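Local atomic coordinates of putative trimethylamine methyltransferase (Rhizobium meliloti, PDB entry 4YYC), a protein that probably acts as a methyltransferase and belongs to the trimethylamine methyltransferase family. Residues A[115-120]-A[236-241]; A[126-131]-A[205-210]. All coordinates share one frame; numbering follows the deposited sequence.

In the fold
Both interactions fasten one antiparallel hairpin, strands 116-119 and 128-131, to the beginnings of two adjacent parallel strands, 240-245 and 208-209. Within the hairpin Phe117 O meets Ile130 N and Trp119 N meets Ala128 O, so the two contacts share a framework, and interaction 2 is nested in the chain loop that interaction 1 closes. Interaction 1 is the larger and mixes apolar packing of Phe117 with the buried Trp119 and Leu241 and a water-bridged border round His120. Interaction 2 lies closer to the centre of the chain and is mostly buried, yet it turns on a salt bridge from the partly exposed Arg126, with no direct backbone hydrogen bond between its segments.

Interaction 1. Residues A[115-120]-A[236-241]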
loop_
_atom_site.group_PDB
_atom_site.type_symbol
_atom_site.label_atom_id
_atom_site.label_comp_id
_atom_site.label_asym_id
_atom_site.label_seq_id
_atom_site.Cartn_x
_atom_site.Cartn_y
_atom_site.Cartn_z
ATOM N N LYS A 115 7.406 3.330 -27.839
ATOM C CA LYS A 115 7.509 3.470 -26.397
ATOM C C LYS A 115 6.204 3.903 -25.805
ATOM O O LYS A 115 5.939 3.593 -24.652
ATOM C CB LYS A 115 8.541 4.522 -26.011
ATOM C CG LYS A 115 9.972 4.079 -26.178
ATOM C CD LYS A 115 10.828 4.851 -25.144
ATOM C CE LYS A 115 12.305 4.927 -25.455
ATOM N NZ LYS A 115 12.866 3.845 -26.301
ATOM N N ASP A 116 5.416 4.661 -26.557
ATOM C CA ASP A 116 4.104 5.085 -26.126
ATOM C C ASP A 116 3.208 5.271 -27.332
ATOM O O ASP A 116 3.706 5.526 -28.430
ATOM C CB ASP A 116 4.170 6.325 -25.236
ATOM C CG ASP A 116 4.785 7.470 -25.899
ATOM O OD1 ASP A 116 6.020 7.617 -25.838
ATOM O OD2 ASP A 116 4.057 8.207 -26.570
ATOM N N PHE A 117 1.906 5.172 -27.119
ATOM C CA PHE A 117 0.926 5.329 -28.172
ATOM C C PHE A 117 -0.423 5.662 -27.592
ATOM O O PHE A 117 -0.637 5.437 -26.386
ATOM C CB PHE A 117 0.872 4.067 -29.079
ATOM C CG PHE A 117 0.406 2.819 -28.360
ATOM C CD1 PHE A 117 1.306 2.001 -27.711
ATOM C CD2 PHE A 117 -0.930 2.472 -28.322
ATOM C CE1 PHE A 117 0.877 0.886 -27.015
ATOM C CE2 PHE A 117 -1.350 1.368 -27.630
ATOM C CZ PHE A 117 -0.447 0.576 -26.972
ATOM N N THR A 118 -1.334 6.159 -28.428
ATOM C CA THR A 118 -2.688 6.451 -27.986
ATOM C C THR A 118 -3.605 5.246 -28.185
ATOM O O THR A 118 -3.623 4.628 -29.264
ATOM C CB THR A 118 -3.246 7.644 -28.781
ATOM O OG1 THR A 118 -2.362 8.767 -28.628
ATOM C CG2 THR A 118 -4.626 7.997 -28.289
ATOM N N TRP A 119 -4.362 4.919 -27.144
ATOM C CA TRP A 119 -5.482 3.988 -27.205
ATOM C C TRP A 119 -6.716 4.830 -27.439
ATOM O O TRP A 119 -7.159 5.575 -26.584
ATOM C CB TRP A 119 -5.593 3.225 -25.898
ATOM C CG TRP A 119 -6.550 2.117 -25.841
ATOM C CD1 TRP A 119 -7.353 1.599 -26.837
ATOM C CD2 TRP A 119 -6.788 1.341 -24.687
ATOM N NE1 TRP A 119 -8.074 0.532 -26.332
ATOM C CE2 TRP A 119 -7.726 0.350 -25.020
ATOM C CE3 TRP A 119 -6.282 1.381 -23.385
ATOM C CZ2 TRP A 119 -8.162 -0.591 -24.091
ATOM C CZ3 TRP A 119 -6.712 0.451 -22.478
ATOM C CH2 TRP A 119 -7.632 -0.515 -22.823
ATOM N N HIS A 120 -7.208 4.795 -28.684
ATOM C CA HIS A 120 -8.288 5.672 -29.081
ATOM C C HIS A 120 -9.624 5.130 -28.599
ATOM O O HIS A 120 -9.869 3.919 -28.658
ATOM C CB HIS A 120 -8.315 5.851 -30.588
ATOM C CG HIS A 120 -7.114 6.598 -31.098
ATOM N ND1 HIS A 120 -7.142 7.944 -31.389
ATOM C CD2 HIS A 120 -5.835 6.201 -31.290
ATOM C CE1 HIS A 120 -5.935 8.337 -31.757
ATOM N NE2 HIS A 120 -5.121 7.302 -31.697
ATOM N N ASN A 236 -4.581 2.529 -38.879
ATOM C CA ASN A 236 -3.593 3.523 -38.520
ATOM C C ASN A 236 -3.529 3.873 -37.030
ATOM O O ASN A 236 -2.659 4.627 -36.634
ATOM C CB ASN A 236 -3.848 4.783 -39.335
ATOM C CG ASN A 236 -3.435 4.621 -40.776
ATOM O OD1 ASN A 236 -2.253 4.560 -41.072
ATOM N ND2 ASN A 236 -4.415 4.489 -41.685
ATOM N N ASN A 237 -4.429 3.338 -36.216
ATOM C CA ASN A 237 -4.550 3.770 -34.813
ATOM C C ASN A 237 -4.998 2.588 -33.957
ATOM O O ASN A 237 -5.917 1.838 -34.333
ATOM C CB ASN A 237 -5.626 4.821 -34.658
ATOM C CG ASN A 237 -5.338 6.091 -35.428
ATOM O OD1 ASN A 237 -4.559 6.940 -34.979
ATOM N ND2 ASN A 237 -5.921 6.218 -36.603
ATOM N N ALA A 238 -4.374 2.425 -32.794
ATOM C CA ALA A 238 -4.795 1.395 -31.865
ATOM C C ALA A 238 -6.131 1.816 -31.222
ATOM O O ALA A 238 -6.237 2.898 -30.614
ATOM C CB ALA A 238 -3.738 1.178 -30.768
ATOM N N VAL A 239 -7.136 0.973 -31.377
ATOM C CA VAL A 239 -8.425 1.162 -30.703
ATOM C C VAL A 239 -8.719 0.035 -29.728
ATOM O O VAL A 239 -9.708 0.096 -29.009
ATOM C CB VAL A 239 -9.607 1.323 -31.678
ATOM C CG1 VAL A 239 -9.416 2.544 -32.580
ATOM C CG2 VAL A 239 -9.831 0.087 -32.520
ATOM N N THR A 240 -7.858 -0.977 -29.696
ATOM C CA THR A 240 -7.962 -2.095 -28.756
ATOM C C THR A 240 -6.583 -2.413 -28.178
ATOM O O THR A 240 -5.547 -2.284 -28.869
ATOM C CB THR A 240 -8.524 -3.372 -29.411
ATOM O OG1 THR A 240 -7.760 -3.658 -30.586
ATOM C CG2 THR A 240 -9.939 -3.194 -29.780
ATOM N N LEU A 241 -6.590 -2.801 -26.904
ATOM C CA LEU A 241 -5.510 -3.588 -26.297
ATOM C C LEU A 241 -6.025 -5.001 -26.131
ATOM O O LEU A 241 -7.193 -5.201 -25.791
ATOM C CB LEU A 241 -5.093 -3.034 -24.912
ATOM C CG LEU A 241 -3.899 -2.089 -24.981
ATOM C CD1 LEU A 241 -4.176 -0.855 -25.830
ATOM C CD2 LEU A 241 -3.490 -1.625 -23.586
HETATM O O HOH W 1 -2.543 4.444 -31.754
HETATM O O HOH W 2 -11.677 1.791 -27.999
HETATM O O HOH W 3 -2.628 7.193 -32.859
#
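His120 and Ala238 join the two backbones, which run nearly at right angles, through a bond from His120 N to Ala238 O that is short at 2.9 Å, almost straight (175°) and in the carbonyl plane. Water continues this seam: one molecule connects Thr118 O with Ala238 N, and another donates to both His120 O and Val239 O. Trp119 and Leu241 form the main apolar pairing. With CG anti to the backbone N (chi1 -172°), the Trp119 indole is laid over Leu241, whose CD1 sits above the five-membered ring, 3.7 Å from the centroid of that Trp119 ring, in a CH-pi contact. Leu241 CD2 reaches the benzene part at Trp119 CZ3. At the indole edge, Trp119 NE1 makes a weak, bent hydrogen bond to Val239 O (3.2 Å) and another weak one to Phe208 O. Phe117 presents its ring edge to the same methyl (Phe117 CE2 to Leu241 CD1, 4.0 Å) and touches Ala238 CB through CD2 at 3.9 Å. The His120 ring is held between Thr118 CG2 over one face and Asn237 CG toward the rim of the other. The Asn237 amide is turned 69° from that ring; a water links its OD1 to His120 NE2, while ND2 is bonded to Phe233 O. Strand 240-245 is one of several parallel strands, and a hairpin lying across their N-terminal ends is consistent with the closed bottom of the TIM barrel known from this family.

Interaction 2. Residues A[126-131]-A[205-210]; sequences RNAQIG and DKPFMG
The Arg126 side chain crosses Asp205 and Lys206 at a slant. Its CB and CG start beside Asp205 O, 3.8 Å from CB, a buried carbonyl oxygen with no hydrogen-bond partner in the model. A bend at chi2 (-133°) then brings CD up to both Asp205 OD1 and the Lys206 CG methylene, the latter 3.5 Å from Arg126 CD. Next comes the salt bridge: Arg126 NE donates to Asp205 OD1 at 2.9 Å with an angle of 142°. The oxygen lies in the guanidinium plane, but the carboxylate is turned 72° from it, and NE meets OD1 on its syn side, tilted well out of the carboxylate plane; this is the one direct bond between the two groups. At the tip, NH2 reaches a water that donates to Asp205 OD2, an oxygen also bonded by Asn123 ND2. The backbone of Arg126 closes against Pro207, with Arg126 O 3.3 Å from Pro207 CD, and Ala128 CB faces Pro207 CG more loosely. This places the loop leading into the hairpin strand 128-131 against the run-in to strand 208-209, at the N-terminal side of the parallel barrel strands. Cutting Arg126 back to an alanine is likely to leave Asp205 OD1 without its charged mate, remove the NH2 end of the water bridge and uncover Lys206 CG. The Lys206 chain, extended beyond CG, carries NZ away to the carbonyls of Met174, Ala168 and Tyr169 and to Ser40 OG.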
loop_
_atom_site.group_PDB
_atom_site.type_symbol
_atom_site.label_atom_id
_atom_site.label_comp_id
_atom_site.label_asym_id
_atom_site.label_seq_id
_atom_site.Cartn_x
_atom_site.Cartn_y
_atom_site.Cartn_z
ATOM N N ARG A 126 -12.055 10.492 -24.335
ATOM C CA ARG A 126 -11.696 9.364 -23.493
ATOM C C ARG A 126 -10.467 8.630 -23.994
ATOM O O ARG A 126 -10.125 7.586 -23.489
ATOM C CB ARG A 126 -12.867 8.422 -23.317
ATOM C CG ARG A 126 -14.107 9.179 -22.867
ATOM C CD ARG A 126 -14.775 8.506 -21.731
ATOM N NE ARG A 126 -16.039 9.113 -21.309
ATOM C CZ ARG A 126 -16.169 10.227 -20.602
ATOM N NH1 ARG A 126 -15.113 10.965 -20.253
ATOM N NH2 ARG A 126 -17.388 10.607 -20.238
ATOM N N ASN A 127 -9.783 9.176 -25.005
ATOM C CA ASN A 127 -8.532 8.566 -25.463
ATOM C C ASN A 127 -7.567 8.450 -24.286
ATOM O O ASN A 127 -7.570 9.317 -23.413
ATOM C CB ASN A 127 -7.846 9.425 -26.533
ATOM C CG ASN A 127 -8.554 9.408 -27.880
ATOM O OD1 ASN A 127 -9.543 8.696 -28.112
ATOM N ND2 ASN A 127 -8.057 10.257 -28.791
ATOM N N ALA A 128 -6.738 7.406 -24.278
ATOM C CA ALA A 128 -5.789 7.161 -23.173
ATOM C C ALA A 128 -4.408 6.947 -23.716
ATOM O O ALA A 128 -4.234 6.209 -24.665
ATOM C CB ALA A 128 -6.195 5.951 -22.374
ATOM N N GLN A 129 -3.427 7.577 -23.119
ATOM C CA GLN A 129 -2.049 7.317 -23.461
ATOM C C GLN A 129 -1.619 6.015 -22.842
ATOM O O GLN A 129 -1.782 5.846 -21.641
ATOM C CB GLN A 129 -1.095 8.444 -23.005
ATOM C CG GLN A 129 0.370 8.141 -23.331
ATOM C CD GLN A 129 1.307 9.262 -22.945
ATOM O OE1 GLN A 129 1.147 10.366 -23.478
ATOM N NE2 GLN A 129 2.326 9.006 -22.053
ATOM N N ILE A 130 -0.919 5.191 -23.627
ATOM C CA ILE A 130 -0.309 3.966 -23.117
ATOM C C ILE A 130 1.201 4.120 -23.215
ATOM O O ILE A 130 1.741 4.220 -24.302
ATOM C CB ILE A 130 -0.797 2.735 -23.915
ATOM C CG1 ILE A 130 -2.282 2.449 -23.591
ATOM C CG2 ILE A 130 -0.002 1.494 -23.573
ATOM C CD1 ILE A 130 -2.589 1.979 -22.177
ATOM N N GLY A 131 1.871 4.207 -22.052
ATOM C CA GLY A 131 3.310 4.390 -22.002
ATOM C C GLY A 131 3.726 5.651 -21.284
ATOM O O GLY A 131 2.901 6.513 -20.925
ATOM N N ASP A 205 -18.275 4.571 -23.719
ATOM C CA ASP A 205 -17.496 5.227 -24.768
ATOM C C ASP A 205 -16.015 5.316 -24.406
ATOM O O ASP A 205 -15.287 6.085 -25.015
ATOM C CB ASP A 205 -18.079 6.603 -25.113
ATOM C CG ASP A 205 -18.063 7.569 -23.949
ATOM O OD1 ASP A 205 -17.600 7.213 -22.867
ATOM O OD2 ASP A 205 -18.509 8.737 -24.169
ATOM N N LYS A 206 -15.605 4.510 -23.425
ATOM C CA LYS A 206 -14.219 4.420 -22.998
ATOM C C LYS A 206 -13.495 3.378 -23.837
ATOM O O LYS A 206 -14.107 2.500 -24.400
ATOM C CB LYS A 206 -14.131 4.102 -21.502
ATOM C CG LYS A 206 -14.609 5.224 -20.605
ATOM C CD LYS A 206 -14.628 4.918 -19.114
ATOM C CE LYS A 206 -15.164 6.100 -18.324
ATOM N NZ LYS A 206 -15.123 5.805 -16.866
ATOM N N PRO A 207 -12.161 3.449 -23.913
ATOM C CA PRO A 207 -11.439 2.497 -24.767
ATOM C C PRO A 207 -11.583 1.056 -24.263
ATOM O O PRO A 207 -11.600 0.828 -23.076
ATOM C CB PRO A 207 -10.002 2.935 -24.696
ATOM C CG PRO A 207 -9.944 4.059 -23.793
ATOM C CD PRO A 207 -11.288 4.465 -23.317
ATOM N N PHE A 208 -11.701 0.120 -25.188
ATOM C CA PHE A 208 -12.029 -1.261 -24.848
ATOM C C PHE A 208 -11.025 -2.235 -25.435
ATOM O O PHE A 208 -10.185 -1.865 -26.281
ATOM C CB PHE A 208 -13.475 -1.563 -25.246
ATOM C CG PHE A 208 -13.724 -1.536 -26.734
ATOM C CD1 PHE A 208 -13.449 -2.643 -27.509
ATOM C CD2 PHE A 208 -14.214 -0.389 -27.370
ATOM C CE1 PHE A 208 -13.698 -2.642 -28.879
ATOM C CE2 PHE A 208 -14.431 -0.372 -28.733
ATOM C CZ PHE A 208 -14.170 -1.506 -29.499
HETATM N N MSE A 209 -11.148 -3.479 -25.013
HETATM C CA MSE A 209 -10.238 -4.560 -25.385
HETATM C C MSE A 209 -10.942 -5.533 -26.286
HETATM O O MSE A 209 -12.169 -5.668 -26.267
HETATM C CB MSE A 209 -9.766 -5.299 -24.117
HETATM C CG MSE A 209 -8.981 -4.408 -23.169
HETATM SE SE MSE A 209 -8.555 -5.369 -21.518
HETATM C CE MSE A 209 -7.073 -6.417 -22.202
ATOM N N GLY A 210 -10.165 -6.270 -27.063
ATOM C CA GLY A 210 -10.699 -7.193 -28.035
ATOM C C GLY A 210 -10.740 -8.626 -27.611
ATOM O O GLY A 210 -10.251 -9.013 -26.553
HETATM O O HOH W 4 -19.720 9.930 -22.095
#